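Local coordinates for protein MGS-M4 (Unidentified, PDB 4Q3M) that is probably an NAD(P)H-dependent oxidoreductase of the aldo-keto reductase family, a TIM-barrel enzyme whose substrate is not known, at residues Asn8-Pro13 / Glu67-Thr72; His41-Met46 / Gln180-Ala185. One frame throughout, in Å; residues are numbered along the deposited sequence.

Contact 1: Asn8-Pro13 / Glu67-Thr72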
loop_
_atom_site.group_PDB
_atom_site.type_symbol
_atom_site.label_atom_id
_atom_site.label_comp_id
_atom_site.label_asym_id
_atom_site.label_seq_id
_atom_site.Cartn_x
_atom_site.Cartn_y
_atom_site.Cartn_z
ATOM N N ASN A 8 -21.661 -13.386 11.697
ATOM C CA ASN A 8 -22.459 -14.604 11.792
ATOM C C ASN A 8 -22.662 -15.023 13.245
ATOM O O ASN A 8 -22.951 -16.186 13.531
ATOM C CB ASN A 8 -21.804 -15.739 11.003
ATOM C CG ASN A 8 -20.490 -16.191 11.610
ATOM O OD1 ASN A 8 -19.801 -15.418 12.274
ATOM N ND2 ASN A 8 -20.138 -17.451 11.384
ATOM N N ASN A 9 -22.492 -14.059 14.149
ATOM C CA ASN A 9 -22.670 -14.247 15.591
ATOM C C ASN A 9 -21.667 -15.216 16.215
ATOM O O ASN A 9 -21.844 -15.647 17.354
ATOM C CB ASN A 9 -24.094 -14.724 15.899
ATOM C CG ASN A 9 -25.153 -13.820 15.304
ATOM O OD1 ASN A 9 -25.018 -12.597 15.314
ATOM N ND2 ASN A 9 -26.216 -14.420 14.779
ATOM N N TYR A 10 -20.611 -15.549 15.478
ATOM C CA TYR A 10 -19.583 -16.441 16.001
ATOM C C TYR A 10 -18.522 -15.643 16.752
ATOM O O TYR A 10 -17.959 -14.687 16.219
ATOM C CB TYR A 10 -18.943 -17.252 14.873
ATOM C CG TYR A 10 -18.174 -18.462 15.357
ATOM C CD1 TYR A 10 -18.833 -19.637 15.692
ATOM C CD2 TYR A 10 -16.790 -18.429 15.477
ATOM C CE1 TYR A 10 -18.138 -20.747 16.135
ATOM C CE2 TYR A 10 -16.086 -19.535 15.921
ATOM C CZ TYR A 10 -16.765 -20.689 16.248
ATOM O OH TYR A 10 -16.071 -21.793 16.688
ATOM N N GLU A 11 -18.255 -16.040 17.991
ATOM C CA GLU A 11 -17.326 -15.307 18.842
ATOM C C GLU A 11 -15.870 -15.577 18.477
ATOM O O GLU A 11 -15.516 -16.670 18.035
ATOM C CB GLU A 11 -17.564 -15.649 20.314
ATOM C CG GLU A 11 -18.875 -15.114 20.863
ATOM C CD GLU A 11 -19.064 -15.428 22.333
ATOM O OE1 GLU A 11 -18.230 -16.166 22.896
ATOM O OE2 GLU A 11 -20.046 -14.932 22.926
ATOM N N MET A 12 -15.036 -14.562 18.670
ATOM C CA MET A 12 -13.617 -14.648 18.358
ATOM C C MET A 12 -12.811 -13.880 19.398
ATOM O O MET A 12 -12.971 -12.667 19.530
ATOM C CB MET A 12 -13.343 -14.099 16.956
ATOM C CG MET A 12 -11.887 -14.153 16.523
ATOM S SD MET A 12 -11.632 -13.353 14.926
ATOM C CE MET A 12 -9.908 -13.729 14.625
ATOM N N PRO A 13 -11.957 -14.591 20.153
ATOM C CA PRO A 13 -11.088 -13.962 21.154
ATOM C C PRO A 13 -10.290 -12.809 20.555
ATOM O O PRO A 13 -9.546 -13.011 19.594
ATOM C CB PRO A 13 -10.169 -15.107 21.586
ATOM C CG PRO A 13 -10.988 -16.332 21.368
ATOM C CD PRO A 13 -11.802 -16.055 20.132
ATOM N N GLU A 67 -13.212 -24.531 22.976
ATOM C CA GLU A 67 -12.877 -23.332 23.733
ATOM C C GLU A 67 -11.590 -22.700 23.211
ATOM O O GLU A 67 -11.088 -21.731 23.779
ATOM C CB GLU A 67 -12.753 -23.657 25.222
ATOM C CG GLU A 67 -13.708 -24.748 25.683
ATOM C CD GLU A 67 -13.832 -24.828 27.193
ATOM O OE1 GLU A 67 -12.938 -24.309 27.893
ATOM O OE2 GLU A 67 -14.822 -25.414 27.678
ATOM N N ILE A 68 -11.067 -23.254 22.122
ATOM C CA ILE A 68 -9.870 -22.717 21.485
ATOM C C ILE A 68 -10.148 -22.304 20.042
ATOM O O ILE A 68 -10.584 -23.115 19.225
ATOM C CB ILE A 68 -8.712 -23.731 21.504
ATOM C CG1 ILE A 68 -8.399 -24.162 22.937
ATOM C CG2 ILE A 68 -7.476 -23.142 20.839
ATOM C CD1 ILE A 68 -7.265 -25.158 23.040
ATOM N N PHE A 69 -9.891 -21.036 19.740
ATOM C CA PHE A 69 -10.102 -20.496 18.402
ATOM C C PHE A 69 -8.878 -20.748 17.528
ATOM O O PHE A 69 -7.799 -20.223 17.796
ATOM C CB PHE A 69 -10.406 -18.997 18.479
ATOM C CG PHE A 69 -11.034 -18.433 17.234
ATOM C CD1 PHE A 69 -10.257 -18.088 16.141
ATOM C CD2 PHE A 69 -12.403 -18.232 17.167
ATOM C CE1 PHE A 69 -10.835 -17.563 15.001
ATOM C CE2 PHE A 69 -12.986 -17.707 16.028
ATOM C CZ PHE A 69 -12.200 -17.373 14.945
ATOM N N VAL A 70 -9.048 -21.551 16.482
ATOM C CA VAL A 70 -7.939 -21.878 15.592
ATOM C C VAL A 70 -8.133 -21.282 14.203
ATOM O O VAL A 70 -9.113 -21.579 13.518
ATOM C CB VAL A 70 -7.750 -23.399 15.458
ATOM C CG1 VAL A 70 -6.548 -23.706 14.576
ATOM C CG2 VAL A 70 -7.589 -24.036 16.827
ATOM N N THR A 71 -7.190 -20.440 13.794
ATOM C CA THR A 71 -7.220 -19.836 12.469
ATOM C C THR A 71 -6.038 -20.295 11.628
ATOM O O THR A 71 -4.888 -20.205 12.060
ATOM C CB THR A 71 -7.202 -18.296 12.541
ATOM O OG1 THR A 71 -8.351 -17.833 13.261
ATOM C CG2 THR A 71 -7.211 -17.692 11.143
ATOM N N THR A 72 -6.322 -20.795 10.432
ATOM C CA THR A 72 -5.272 -21.058 9.460
ATOM C C THR A 72 -5.636 -20.393 8.139
ATOM O O THR A 72 -6.770 -19.952 7.946
ATOM C CB THR A 72 -5.034 -22.563 9.250
ATOM O OG1 THR A 72 -3.850 -22.754 8.464
ATOM C CG2 THR A 72 -6.214 -23.202 8.551
#
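With CG anti to the backbone N (chi1 -163°), the Phe69 side chain swings out from its strand toward Tyr10, Met12 and Pro13, while Met12 holds CG anti (chi1 -179°) and runs extended beyond it, which carries its thioether along the phenyl ring. Met12 CG sits over one face of that ring, 3.8 Å from the Phe69 centroid, as a CH-pi contact displaced toward the CZ rim. Farther out, Met12 SD makes an oblique Met-aromatic approach, 4.7 Å from the centroid of the Phe69 ring. Pro13 closes on the root of the ring, with Pro13 CD 3.7 Å from Phe69 CB. On the CE2 side the phenyl meets the edge of the Tyr10 ring, Tyr10 CE2 and Phe69 CE2 lying 3.6 Å apart. Glu11 O packs obliquely against the same corner, 3.4 Å from Phe69 CE2. No hydrogen bond joins the segments; the hydroxyl of Tyr10 is held instead by Asp101. Replacing Phe69 by an alanine would probably strip Met12 CG of its aromatic face and leave a gap between Tyr10, Met12 and Pro13. His41, on the adjacent barrel strand, adds an edge-to-face contact with the Phe69 ring. Strand 11-13 pairs antiparallel with strand 3-5 and crosses the 69-72 part of the neighbouring barrel strand at 84°, as expected of the N-terminal beta-hairpin that closes the bottom of the barrel in aldo-keto reductases.

Contact 2: His41-Met46 / Gln180-Ala185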
loop_
_atom_site.group_PDB
_atom_site.type_symbol
_atom_site.label_atom_id
_atom_site.label_comp_id
_atom_site.label_asym_id
_atom_site.label_seq_id
_atom_site.Cartn_x
_atom_site.Cartn_y
_atom_site.Cartn_z
ATOM N N HIS A 41 -6.870 -18.436 21.540
ATOM C CA HIS A 41 -6.870 -18.112 20.120
ATOM C C HIS A 41 -5.481 -18.332 19.527
ATOM O O HIS A 41 -4.503 -17.734 19.974
ATOM C CB HIS A 41 -7.327 -16.666 19.908
ATOM C CG HIS A 41 -7.311 -16.221 18.477
ATOM N ND1 HIS A 41 -7.329 -14.892 18.114
ATOM C CD2 HIS A 41 -7.288 -16.927 17.321
ATOM C CE1 HIS A 41 -7.311 -14.796 16.797
ATOM N NE2 HIS A 41 -7.286 -16.016 16.292
ATOM N N ILE A 42 -5.401 -19.201 18.525
ATOM C CA ILE A 42 -4.136 -19.494 17.860
ATOM C C ILE A 42 -4.234 -19.192 16.367
ATOM O O ILE A 42 -5.179 -19.615 15.701
ATOM C CB ILE A 42 -3.720 -20.965 18.056
ATOM C CG1 ILE A 42 -3.748 -21.341 19.540
ATOM C CG2 ILE A 42 -2.338 -21.211 17.470
ATOM C CD1 ILE A 42 -2.703 -20.632 20.371
ATOM N N ASP A 43 -3.255 -18.458 15.847
ATOM C CA ASP A 43 -3.259 -18.058 14.445
ATOM C C ASP A 43 -2.094 -18.683 13.680
ATOM O O ASP A 43 -0.930 -18.407 13.972
ATOM C CB ASP A 43 -3.205 -16.533 14.329
ATOM C CG ASP A 43 -3.273 -16.054 12.892
ATOM O OD1 ASP A 43 -4.393 -15.804 12.400
ATOM O OD2 ASP A 43 -2.206 -15.922 12.256
ATOM N N THR A 44 -2.413 -19.520 12.698
ATOM C CA THR A 44 -1.388 -20.176 11.893
ATOM C C THR A 44 -1.703 -20.087 10.401
ATOM O O THR A 44 -2.642 -19.402 9.996
ATOM C CB THR A 44 -1.221 -21.659 12.291
ATOM O OG1 THR A 44 -0.154 -22.244 11.534
ATOM C CG2 THR A 44 -2.506 -22.435 12.040
ATOM N N ALA A 45 -0.901 -20.776 9.592
ATOM C CA ALA A 45 -1.081 -20.807 8.143
ATOM C C ALA A 45 -0.271 -21.949 7.537
ATOM O O ALA A 45 0.664 -22.450 8.160
ATOM C CB ALA A 45 -0.678 -19.479 7.519
ATOM N N MET A 46 -0.626 -22.352 6.322
ATOM C CA MET A 46 0.062 -23.470 5.686
ATOM C C MET A 46 1.490 -23.088 5.297
ATOM O O MET A 46 2.373 -23.944 5.281
ATOM C CB MET A 46 -0.719 -23.971 4.463
ATOM C CG MET A 46 -0.392 -23.298 3.134
ATOM S SD MET A 46 1.039 -23.978 2.261
ATOM C CE MET A 46 0.846 -25.728 2.593
ATOM N N GLN A 180 -14.794 -7.797 10.457
ATOM C CA GLN A 180 -13.913 -7.652 11.607
ATOM C C GLN A 180 -12.464 -7.531 11.162
ATOM O O GLN A 180 -11.877 -8.491 10.664
ATOM C CB GLN A 180 -14.068 -8.831 12.567
ATOM C CG GLN A 180 -13.085 -8.806 13.730
ATOM C CD GLN A 180 -13.297 -7.617 14.648
ATOM O OE1 GLN A 180 -14.429 -7.272 14.984
ATOM N NE2 GLN A 180 -12.205 -6.982 15.057
ATOM N N LEU A 181 -11.890 -6.347 11.340
ATOM C CA LEU A 181 -10.491 -6.138 11.001
ATOM C C LEU A 181 -9.596 -6.811 12.033
ATOM O O LEU A 181 -9.790 -6.651 13.239
ATOM C CB LEU A 181 -10.169 -4.646 10.905
ATOM C CG LEU A 181 -8.814 -4.305 10.280
ATOM C CD1 LEU A 181 -8.968 -3.221 9.227
ATOM C CD2 LEU A 181 -7.822 -3.877 11.348
ATOM N N GLU A 182 -8.624 -7.574 11.548
ATOM C CA GLU A 182 -7.676 -8.253 12.418
ATOM C C GLU A 182 -6.271 -7.740 12.135
ATOM O O GLU A 182 -5.873 -7.597 10.979
ATOM C CB GLU A 182 -7.752 -9.768 12.222
ATOM C CG GLU A 182 -6.938 -10.570 13.222
ATOM C CD GLU A 182 -7.066 -12.065 13.009
ATOM O OE1 GLU A 182 -7.447 -12.477 11.892
ATOM O OE2 GLU A 182 -6.790 -12.830 13.957
ATOM N N ALA A 183 -5.521 -7.456 13.193
ATOM C CA ALA A 183 -4.200 -6.863 13.044
ATOM C C ALA A 183 -3.087 -7.882 13.239
ATOM O O ALA A 183 -2.945 -8.453 14.320
ATOM C CB ALA A 183 -4.029 -5.713 14.025
ATOM N N TYR A 184 -2.301 -8.117 12.191
ATOM C CA TYR A 184 -1.067 -8.871 12.351
ATOM C C TYR A 184 0.093 -7.885 12.337
ATOM O O TYR A 184 -0.078 -6.724 11.958
ATOM C CB TYR A 184 -0.911 -9.958 11.274
ATOM C CG TYR A 184 -0.471 -9.501 9.894
ATOM C CD1 TYR A 184 0.869 -9.252 9.611
ATOM C CD2 TYR A 184 -1.391 -9.369 8.861
ATOM C CE1 TYR A 184 1.273 -8.851 8.352
ATOM C CE2 TYR A 184 -0.994 -8.973 7.596
ATOM C CZ TYR A 184 0.338 -8.715 7.347
ATOM O OH TYR A 184 0.738 -8.320 6.090
ATOM N N ALA A 185 1.266 -8.358 12.749
ATOM C CA ALA A 185 2.410 -7.495 13.032
ATOM C C ALA A 185 2.034 -6.303 13.920
ATOM O O ALA A 185 2.328 -5.157 13.575
ATOM C CB ALA A 185 3.038 -7.004 11.733
HETATM O O HOH W 1 -6.265 -15.423 13.956
#
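His41, Asp43 and Glu182 meet around a single ordered water, with the side chains of strand 41-43 and of strand 180-184 reaching toward each other from opposite directions. Glu182 OE2 lies at the edge of the imidazole, near its plane, 3.5 Å from His41 CE1. The ring and the carboxylate are nearly coplanar, 19° apart, yet no direct hydrogen bond links them. The water does so instead, bonding to His41 NE2 at 2.6 Å. It also donates to both acids, to Glu182 OE2 at 2.6 Å and to Asp43 OD1 at 2.5 Å. It thus comes between two carboxylates that stand almost perpendicular to each other, with Asp43 OD1 and Glu182 OE2 4.1 Å apart. An extended chain beyond a CG anti to the backbone N (chi1 -172°) gives Glu182 its full length, enough to bring the carboxylate deep into the interior. These strands are the second and seventh of the parallel sheet, not neighbours in it, so the contact runs across the inside of the TIM barrel close to the centre of the chain. Gln158 NE2, from strand 156-160, bonds both Glu182 OE1 and Asp43 OD1 and so ties the two acidic groups together from a third strand. Asp43 OD2 forms a salt bridge with Lys73, a pairing that resembles the Asp-Lys pair of the aldo-keto reductase active site. The other ring nitrogen, His41 ND1, makes a weak hydrogen bond to Pro13 O.

The centres of contacts 1 and 2 lie about 11 Å apart, and their segments alternate along the chain: 8-13, 41-46, 67-72, then 180-185. Strands 41-43 and 69-74 are parallel neighbours in the barrel sheet, joined by probable backbone hydrogen bonds from Ile42 N to Phe69 O and from Thr44 N to Thr71 O. Contact 1 lies where the N-terminal hairpin meets the barrel, whereas contact 2 spans the barrel interior. Met12 CE of the first packs against Glu182 OE2 of the second, so the apolar packing under the hairpin borders the polar, water-containing interior of the barrel.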